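Local coordinates for aspartate semialdehyde dehydrogenase (Francisella tularensis subsp. tularensis, PDB 4WOJ), which probably catalyses the NADPH-dependent reductive dephosphorylation of L-aspartyl-4-phosphate to L-aspartate-semialdehyde, an early step towards lysine, methionine and threonine, at residues B[105-109]-B[137-141]; B[115-121]-B[250-255]; B[145-150]-B[328-332]; B[151-156]-B[296-301]. One frame throughout, in Å; residues are numbered along the deposited sequence.

How the interactions relate
Going from the N terminus, interaction 1 opens in the loop 105-109 and closes at 137-141, within and just beyond the parallel sheet of the Rossmann-type domain. Interaction 2 opens between these segments, at 115-121, and closes far ahead on helix 242-255, so the two cross. Interaction 3 opens next, on helix 141-149, and closes at strand 329-336. Interaction 4, 151-156 with 296-301, opens and closes within the span of interaction 3. Interaction 2 crosses both 3 and 4, because 250-255 falls inside their loops. Together the contacts join the parallel sheet, helix 242-255 and the mixed sheet with its flanking helix 290-298.

Interaction 1. Residues B[105-109]-B[137-141]; sequences STLRL and IGSNC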
# COMPACT_ATOMS: atom_id res chain seq x y z
N SER B 105 21.78 11.02 1.02
CA SER B 105 21.04 12.10 0.34
C SER B 105 21.58 13.49 0.54
O SER B 105 21.08 14.47 -0.05
CB SER B 105 19.62 12.09 0.86
OG SER B 105 19.64 12.18 2.26
N THR B 106 22.59 13.57 1.40
CA THR B 106 23.13 14.82 1.92
C THR B 106 23.48 15.78 0.80
O THR B 106 23.08 16.95 0.80
CB THR B 106 24.41 14.51 2.69
OG1 THR B 106 24.24 13.31 3.46
CG2 THR B 106 24.76 15.63 3.59
N LEU B 107 24.21 15.27 -0.17
CA LEU B 107 24.72 16.10 -1.25
C LEU B 107 23.82 16.19 -2.47
O LEU B 107 24.19 16.86 -3.42
CB LEU B 107 26.11 15.59 -1.65
CG LEU B 107 27.16 15.67 -0.53
CD1 LEU B 107 28.42 14.86 -0.85
CD2 LEU B 107 27.52 17.12 -0.23
N ARG B 108 22.66 15.52 -2.47
CA ARG B 108 21.84 15.36 -3.69
C ARG B 108 21.54 16.61 -4.48
O ARG B 108 21.54 16.55 -5.72
CB ARG B 108 20.50 14.70 -3.39
CG ARG B 108 20.62 13.20 -3.34
CD ARG B 108 19.29 12.51 -3.27
NE ARG B 108 19.56 11.19 -2.75
CZ ARG B 108 18.79 10.52 -1.91
NH1 ARG B 108 17.63 11.02 -1.48
NH2 ARG B 108 19.20 9.33 -1.52
N LEU B 109 21.32 17.71 -3.77
CA LEU B 109 20.81 18.93 -4.41
C LEU B 109 21.80 20.11 -4.51
O LEU B 109 21.41 21.19 -4.92
CB LEU B 109 19.47 19.37 -3.76
CG LEU B 109 18.48 18.20 -3.57
CD1 LEU B 109 17.25 18.61 -2.78
CD2 LEU B 109 18.08 17.54 -4.89
N ILE B 137 25.89 11.34 -6.85
CA ILE B 137 25.04 10.88 -5.77
C ILE B 137 23.83 10.10 -6.29
O ILE B 137 23.19 10.51 -7.26
CB ILE B 137 24.51 12.04 -4.94
CG1 ILE B 137 25.56 13.15 -4.80
CG2 ILE B 137 24.10 11.55 -3.58
CD1 ILE B 137 26.86 12.73 -4.13
N GLY B 138 23.56 8.96 -5.65
CA GLY B 138 22.41 8.13 -6.00
C GLY B 138 21.17 8.81 -5.50
O GLY B 138 21.20 9.46 -4.43
N SER B 139 20.07 8.71 -6.26
CA SER B 139 18.82 9.37 -5.88
C SER B 139 18.07 8.49 -4.91
O SER B 139 18.50 7.36 -4.63
CB SER B 139 17.94 9.70 -7.08
OG SER B 139 17.54 8.51 -7.78
N ASN B 140 17.00 9.04 -4.36
CA ASN B 140 16.10 8.32 -3.48
C ASN B 140 15.49 7.16 -4.27
O ASN B 140 15.24 7.27 -5.48
CB ASN B 140 15.05 9.25 -2.92
CG ASN B 140 13.93 8.53 -2.18
OD1 ASN B 140 12.85 8.31 -2.72
ND2 ASN B 140 14.17 8.19 -0.94
N CYS B 141 15.28 6.06 -3.57
CA CYS B 141 14.85 4.81 -4.19
C CYS B 141 13.50 4.94 -4.94
O CYS B 141 13.32 4.35 -6.00
CB CYS B 141 14.80 3.70 -3.12
SG CYS B 141 14.27 4.22 -1.46
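R108 and I137 bring the two backbones together, with their CA atoms 5.9 Å apart. S105 to R108 form a type I beta turn in the loop between strands 99-102 and 113-116. I137 and G138 belong to strand 135-138, which runs between those two strands in the parallel sheet of the Rossmann-type nucleotide-binding domain. The chain then leaves the sheet, and N140 takes the N-cap position of helix 141-149. Its OD1 caps T142 N. C141, at the start of that helix, is the predicted acyl-thioester residue.

Two apolar touches come first. L107 CB meets I137 CD1 at 3.9 Å. I137 CG2 touches R108 CG at the same 3.9 Å. The R108 chain is extended from CG to NE (chi2 -171°), which carries its guanidinium past I137 to the backbone that leaves the strand at G138-N140. There NE donates to G138 O at 2.9 Å. The N-H...O angle is 144°, and the donor lies in the carbonyl plane on a lone pair. The guanidinium lies between the backbone at S139-N140 and the CB of S105. N140 N sits over the centre of one face, 3.4 Å above the plane. S105 CB covers the opposite face.

Other groups complete the site. R108 NH1 forms a salt bridge with E250 OE2, and E250 OE1 accepts from N140 N. N140 ND2 is bound to E243, and S139 OG to S144. One carboxylate thus probably balances the arginine while also holding the start of the helix that carries the predicted active-site cysteine. On the N140 side chain itself, CB packs against R108 NH1 at 3.4 Å.

Interaction 2. Residues B[115-121]-B[250-255]; sequences LVLDPLN and ELNKIL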
# COMPACT_ATOMS: atom_id res chain seq x y z
N LEU B 115 23.12 13.88 -9.84
CA LEU B 115 22.34 12.73 -9.40
C LEU B 115 22.52 11.67 -10.47
O LEU B 115 22.43 12.02 -11.66
CB LEU B 115 20.85 13.05 -9.25
CG LEU B 115 20.42 13.76 -7.96
CD1 LEU B 115 18.97 14.22 -8.01
CD2 LEU B 115 20.61 12.85 -6.77
N VAL B 116 22.80 10.41 -10.07
CA VAL B 116 23.07 9.38 -11.07
C VAL B 116 21.94 8.36 -11.28
O VAL B 116 21.49 7.68 -10.36
CB VAL B 116 24.40 8.59 -10.80
CG1 VAL B 116 25.58 9.55 -10.83
CG2 VAL B 116 24.36 7.85 -9.49
N LEU B 117 21.51 8.26 -12.53
CA LEU B 117 20.63 7.19 -12.96
C LEU B 117 20.81 7.07 -14.48
O LEU B 117 20.04 7.62 -15.29
CB LEU B 117 19.19 7.48 -12.58
CG LEU B 117 18.15 6.38 -12.83
CD1 LEU B 117 18.43 5.17 -12.00
CD2 LEU B 117 16.76 6.92 -12.51
N ASP B 118 21.85 6.34 -14.85
CA ASP B 118 22.43 6.46 -16.18
C ASP B 118 21.55 5.96 -17.33
O ASP B 118 21.72 6.42 -18.45
CB ASP B 118 23.79 5.77 -16.25
CG ASP B 118 23.66 4.26 -16.19
OD1 ASP B 118 23.58 3.73 -15.06
OD2 ASP B 118 23.59 3.62 -17.25
N PRO B 119 20.60 5.05 -17.08
CA PRO B 119 19.67 4.79 -18.19
C PRO B 119 18.81 6.01 -18.55
O PRO B 119 18.08 5.98 -19.54
CB PRO B 119 18.79 3.66 -17.65
CG PRO B 119 19.64 3.00 -16.63
CD PRO B 119 20.33 4.15 -15.95
N LEU B 120 18.87 7.06 -17.74
CA LEU B 120 18.12 8.31 -18.05
C LEU B 120 19.00 9.54 -18.26
O LEU B 120 18.64 10.42 -19.01
CB LEU B 120 17.07 8.57 -16.95
CG LEU B 120 15.73 7.85 -17.17
CD1 LEU B 120 14.85 8.03 -15.96
CD2 LEU B 120 15.03 8.40 -18.40
N ASN B 121 20.15 9.61 -17.61
CA ASN B 121 20.97 10.81 -17.67
C ASN B 121 22.42 10.48 -17.83
O ASN B 121 23.28 11.17 -17.31
CB ASN B 121 20.81 11.65 -16.42
CG ASN B 121 21.36 10.97 -15.18
OD1 ASN B 121 21.59 9.76 -15.18
ND2 ASN B 121 21.58 11.73 -14.14
N GLU B 250 14.27 15.76 -7.24
CA GLU B 250 15.26 14.78 -7.75
C GLU B 250 14.94 14.32 -9.18
O GLU B 250 15.83 14.30 -10.04
CB GLU B 250 15.35 13.56 -6.81
CG GLU B 250 15.90 13.94 -5.43
CD GLU B 250 16.10 12.76 -4.48
OE1 GLU B 250 16.06 11.59 -4.93
OE2 GLU B 250 16.26 13.02 -3.26
N LEU B 251 13.68 13.99 -9.44
CA LEU B 251 13.25 13.65 -10.80
C LEU B 251 13.60 14.77 -11.78
O LEU B 251 14.16 14.54 -12.85
CB LEU B 251 11.74 13.37 -10.88
CG LEU B 251 11.21 13.10 -12.30
CD1 LEU B 251 11.74 11.76 -12.80
CD2 LEU B 251 9.70 13.13 -12.39
N ASN B 252 13.29 16.00 -11.41
CA ASN B 252 13.61 17.15 -12.28
C ASN B 252 15.11 17.42 -12.38
O ASN B 252 15.62 17.75 -13.45
CB ASN B 252 12.78 18.37 -11.88
CG ASN B 252 11.31 18.17 -12.26
OD1 ASN B 252 10.96 18.26 -13.44
ND2 ASN B 252 10.48 17.79 -11.30
N LYS B 253 15.84 17.17 -11.31
CA LYS B 253 17.31 17.25 -11.40
C LYS B 253 17.85 16.16 -12.33
O LYS B 253 18.73 16.42 -13.13
CB LYS B 253 17.96 17.21 -10.02
CG LYS B 253 19.48 17.28 -10.11
CD LYS B 253 20.15 17.78 -8.84
CE LYS B 253 21.58 18.20 -9.16
NZ LYS B 253 22.35 18.59 -7.94
N ILE B 254 17.33 14.94 -12.24
CA ILE B 254 17.84 13.84 -13.06
C ILE B 254 17.57 14.10 -14.52
O ILE B 254 18.41 13.84 -15.38
CB ILE B 254 17.21 12.49 -12.69
CG1 ILE B 254 17.68 12.04 -11.31
CG2 ILE B 254 17.60 11.42 -13.71
CD1 ILE B 254 16.99 10.80 -10.79
N LEU B 255 16.37 14.55 -14.83
CA LEU B 255 15.99 14.85 -16.23
C LEU B 255 16.49 16.24 -16.69
O LEU B 255 16.42 16.53 -17.87
CB LEU B 255 14.48 14.77 -16.41
CG LEU B 255 13.84 13.41 -16.12
CD1 LEU B 255 12.35 13.52 -15.91
CD2 LEU B 255 14.14 12.43 -17.25
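The flat carboxamide of N121 has the I254 side chain over one face, with I254 CG2 4.0 Å from N121 ND2. At its edge, ND2 donates to L115 O at 2.6 Å. N121 OD1 sits too close to L117 in the model, so the exact turn of the amide is less sure. The ND2 bond ties the start of helix 118-130 back to strand 113-116. N121 CG stands between the backbone N and the carbonyl carbon (chi1 66°), which turns the amide back toward the strand. N121 CB also rests on I254 O at 3.4 Å, and that oxygen accepts from Q124 NE2.

The rest is apolar. L115 CD1 fits against the helix between E250 and K253: it is 3.7 Å from E250 O and 3.7 Å from K253 CB. The extended K253 chain crosses L115 at about a right angle, and its NZ donates to S113 O and R108 O. L115 CB meets I254 CG1 at 3.9 Å. Beyond I254, L120 CD2 reaches L255 CD2 at 4.3 Å.

Helix 242-255, in the dimerisation-domain part of the sequence, therefore packs on the edge strand 113-116 of the Rossmann sheet and on the start of helix 118-130. Helix 141-149 lies alongside, touching L120, E250 and L251.

Interaction 3. Residues B[145-150]-B[328-332]; sequences LMSLAI and DIAIG
I329 and A149 make the closest approach of helix 141-149 to strand 329-336 in these segments. Their CA atoms are 6.0 Å apart, and the axes cross at -66° with 8.7 Å between them. This is a helix lying across the mixed sheet of the C-terminal domain.

All side-chain to side-chain contacts are apolar. I329 CG2 presses on A149, 3.5 Å from A149 CA. The CG1 branch of I329 runs past L148 CB at 4.1 Å and ends with CD1 on L145 CD2 at 3.8 Å. With I329 CG1 anti to the carbonyl carbon (chi1 -59°), CG2 faces A149; chi2 (-56°) then turns CD1 toward L145. Further along the strand, I331 CD1 lies near I150 CG2 at 4.3 Å. It also touches the carbonyl oxygen of A149, at 3.9 Å from A149 O.

Backbone bonds do not cross between the two segments. I150 N bonds to M146 O at 3.1 Å, and I329 and I331 pair with the neighbouring strand 304-307. W355 covers L145, L148 and I329.

The two segments thus meet through apolar fit, with no hydrogen bond between them. This apolar layer extends to the predicted active site, since L145 also touches H276, the predicted proton acceptor.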
# COMPACT_ATOMS: atom_id res chain seq x y z
N LEU B 145 13.16 4.13 -8.93
CA LEU B 145 12.35 3.02 -9.35
C LEU B 145 11.21 3.45 -10.23
O LEU B 145 10.77 2.71 -11.06
CB LEU B 145 11.84 2.28 -8.11
CG LEU B 145 12.99 1.52 -7.43
CD1 LEU B 145 12.59 0.89 -6.12
CD2 LEU B 145 13.52 0.49 -8.39
N MET B 146 10.71 4.65 -9.99
CA MET B 146 9.61 5.17 -10.77
C MET B 146 10.08 5.58 -12.14
O MET B 146 9.50 5.22 -13.17
CB MET B 146 9.07 6.39 -10.07
CG MET B 146 7.95 7.03 -10.81
SD MET B 146 7.76 8.68 -10.15
CE MET B 146 8.45 9.54 -11.54
N SER B 147 11.17 6.32 -12.15
CA SER B 147 11.68 6.91 -13.36
C SER B 147 12.04 5.83 -14.34
O SER B 147 11.75 5.95 -15.53
CB SER B 147 12.93 7.75 -13.06
OG SER B 147 12.62 8.75 -12.11
N LEU B 148 12.68 4.77 -13.85
CA LEU B 148 12.99 3.59 -14.68
C LEU B 148 11.74 2.90 -15.23
O LEU B 148 11.74 2.43 -16.36
CB LEU B 148 13.84 2.54 -13.90
CG LEU B 148 15.28 2.94 -13.56
CD1 LEU B 148 15.86 2.07 -12.45
CD2 LEU B 148 16.15 2.85 -14.80
N ALA B 149 10.69 2.81 -14.45
CA ALA B 149 9.49 2.11 -14.89
C ALA B 149 8.80 2.87 -16.06
O ALA B 149 8.42 2.28 -17.06
CB ALA B 149 8.54 1.94 -13.75
N ILE B 150 8.66 4.18 -15.92
CA ILE B 150 8.04 4.98 -16.99
C ILE B 150 9.08 5.79 -17.79
O ILE B 150 8.77 6.82 -18.39
CB ILE B 150 6.96 5.90 -16.42
CG1 ILE B 150 7.50 6.77 -15.29
CG2 ILE B 150 5.81 5.06 -15.92
CD1 ILE B 150 6.55 7.86 -14.85
N ASP B 328 14.68 -6.69 -12.30
CA ASP B 328 13.49 -6.38 -13.07
C ASP B 328 12.78 -5.17 -12.41
O ASP B 328 12.65 -5.05 -11.18
CB ASP B 328 12.51 -7.56 -13.17
CG ASP B 328 13.15 -8.89 -13.66
OD1 ASP B 328 14.07 -8.93 -14.49
OD2 ASP B 328 12.69 -9.96 -13.24
N ILE B 329 12.35 -4.26 -13.26
CA ILE B 329 11.44 -3.18 -12.91
C ILE B 329 10.10 -3.68 -13.44
O ILE B 329 9.78 -3.51 -14.62
CB ILE B 329 11.88 -1.84 -13.61
CG1 ILE B 329 13.30 -1.49 -13.20
CG2 ILE B 329 10.95 -0.69 -13.30
CD1 ILE B 329 13.47 -1.38 -11.69
N ALA B 330 9.33 -4.35 -12.60
CA ALA B 330 8.04 -4.84 -13.07
C ALA B 330 7.00 -3.70 -13.07
O ALA B 330 7.00 -2.79 -12.24
CB ALA B 330 7.58 -6.01 -12.25
N ILE B 331 6.13 -3.72 -14.06
CA ILE B 331 5.13 -2.67 -14.20
C ILE B 331 3.92 -3.19 -14.92
O ILE B 331 4.03 -3.78 -15.98
CB ILE B 331 5.69 -1.47 -14.95
CG1 ILE B 331 4.53 -0.49 -15.32
CG2 ILE B 331 6.46 -1.91 -16.15
CD1 ILE B 331 5.04 0.84 -15.75
N GLY B 332 2.78 -3.03 -14.30
CA GLY B 332 1.57 -3.67 -14.80
C GLY B 332 0.32 -2.93 -14.42
O GLY B 332 0.38 -1.82 -13.96

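Interaction 4. Residues B[151-156]-B[296-301]; sequences AGLLKE and KISQGN
G152 and G300 let helix 151-154 and the loop just after helix 290-298 come very close, with their CA atoms 3.7 Å apart. Both elements belong to the C-terminal domain. Neither glycine has a side chain to keep the backbones apart. G152 CA makes a CA-H...O contact with K296 O at 3.4 Å. That oxygen also accepts from Q299 N.

G152 N, near the start of its helix, donates to a water. The water accepts from G152 N at 3.3 Å and donates to I297 O at 2.6 Å. I297 O therefore has two donors, the water and G300 N.

G300 O is satisfied from the other segment. K155 NZ reaches it at 3.0 Å, coming from above the carbonyl plane (39° out of it). The K155 chain is extended beyond CG, which takes its amine across to the loop after the helix. N301 OD1 accepts from V304 N. N301 ND2 has a weak bond to L148 O and packs on A151 CB.

E156, which is exposed, and K296 form a salt bridge near the surface. K296 NZ lies 3.3 Å from both E156 OE1 and E156 OE2, and both bonds are weak. K296 bends at chi2 (-108°) and again at chi4, and its CD lies 3.2 Å from E156 OE2 with NZ at the carboxylate. L153 CD1 also meets I297 CG1 at 4.0 Å, and both side chains touch F344.

The chemistry is thus layered. Glycine backbones meet closely, and a water joins G152 N to I297 O. The lysine bond to G300 O and the weak E156-K296 salt bridge lie nearer solvent.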
# COMPACT_ATOMS: atom_id res chain seq x y z
N ALA B 151 10.31 5.27 -17.82
CA ALA B 151 11.39 5.91 -18.54
C ALA B 151 11.04 6.24 -19.99
O ALA B 151 11.46 7.25 -20.52
CB ALA B 151 12.64 5.04 -18.48
N GLY B 152 10.29 5.34 -20.63
CA GLY B 152 10.01 5.41 -22.05
C GLY B 152 9.04 6.52 -22.37
O GLY B 152 9.00 6.97 -23.48
N LEU B 153 8.27 6.94 -21.39
CA LEU B 153 7.45 8.15 -21.48
C LEU B 153 8.26 9.42 -21.13
O LEU B 153 8.07 10.49 -21.74
CB LEU B 153 6.22 7.99 -20.59
CG LEU B 153 5.28 6.83 -20.98
CD1 LEU B 153 4.29 6.53 -19.87
CD2 LEU B 153 4.50 7.14 -22.24
N LEU B 154 9.19 9.31 -20.18
CA LEU B 154 9.93 10.49 -19.73
C LEU B 154 10.92 10.97 -20.78
O LEU B 154 11.06 12.17 -21.03
CB LEU B 154 10.66 10.23 -18.44
CG LEU B 154 9.74 9.81 -17.29
CD1 LEU B 154 10.51 9.01 -16.26
CD2 LEU B 154 9.11 11.03 -16.65
N LYS B 155 11.58 10.03 -21.43
CA LYS B 155 12.52 10.34 -22.51
C LYS B 155 11.83 11.14 -23.62
O LYS B 155 12.42 12.03 -24.19
CB LYS B 155 13.05 9.06 -23.12
CG LYS B 155 13.97 8.25 -22.23
CD LYS B 155 14.17 6.87 -22.86
CE LYS B 155 15.33 6.11 -22.23
NZ LYS B 155 15.80 5.03 -23.15
N GLU B 156 10.61 10.77 -23.96
CA GLU B 156 9.87 11.53 -24.97
C GLU B 156 9.20 12.78 -24.41
O GLU B 156 8.40 13.38 -25.07
CB GLU B 156 8.82 10.66 -25.61
CG GLU B 156 9.43 9.43 -26.26
CD GLU B 156 8.55 8.88 -27.33
OE1 GLU B 156 7.69 9.62 -27.86
OE2 GLU B 156 8.74 7.70 -27.61
N LYS B 296 5.67 2.33 -25.57
CA LYS B 296 6.67 3.27 -25.04
C LYS B 296 7.26 2.76 -23.72
O LYS B 296 8.47 2.76 -23.56
CB LYS B 296 6.07 4.65 -24.78
CG LYS B 296 5.27 5.21 -25.95
CD LYS B 296 5.98 6.34 -26.65
CE LYS B 296 5.04 6.99 -27.63
NZ LYS B 296 5.75 7.20 -28.91
N ILE B 297 6.41 2.35 -22.79
CA ILE B 297 6.89 1.90 -21.50
C ILE B 297 7.90 0.74 -21.70
O ILE B 297 9.00 0.75 -21.15
CB ILE B 297 5.76 1.46 -20.55
CG1 ILE B 297 5.16 2.66 -19.85
CG2 ILE B 297 6.30 0.45 -19.50
CD1 ILE B 297 3.86 2.36 -19.16
N SER B 298 7.51 -0.18 -22.55
CA SER B 298 8.23 -1.42 -22.82
C SER B 298 9.57 -1.15 -23.46
O SER B 298 10.45 -1.98 -23.37
CB SER B 298 7.42 -2.37 -23.72
OG SER B 298 7.73 -2.14 -25.06
N GLN B 299 9.73 0.01 -24.08
CA GLN B 299 11.04 0.39 -24.67
C GLN B 299 11.86 1.43 -23.86
O GLN B 299 12.83 1.97 -24.35
CB GLN B 299 10.85 0.84 -26.12
CG GLN B 299 10.30 -0.29 -27.00
CD GLN B 299 10.78 -0.31 -28.45
OE1 GLN B 299 10.05 -0.77 -29.34
NE2 GLN B 299 12.00 0.18 -28.72
N GLY B 300 11.53 1.64 -22.60
CA GLY B 300 12.29 2.57 -21.78
C GLY B 300 13.71 2.13 -21.46
O GLY B 300 14.61 3.00 -21.34
N ASN B 301 13.90 0.82 -21.27
CA ASN B 301 15.22 0.23 -21.06
C ASN B 301 15.11 -1.29 -20.96
O ASN B 301 14.06 -1.84 -21.05
CB ASN B 301 15.90 0.78 -19.81
CG ASN B 301 14.98 0.80 -18.64
OD1 ASN B 301 14.76 -0.23 -18.00
ND2 ASN B 301 14.41 1.99 -18.35
O HOH W 1 9.68 2.42 -19.28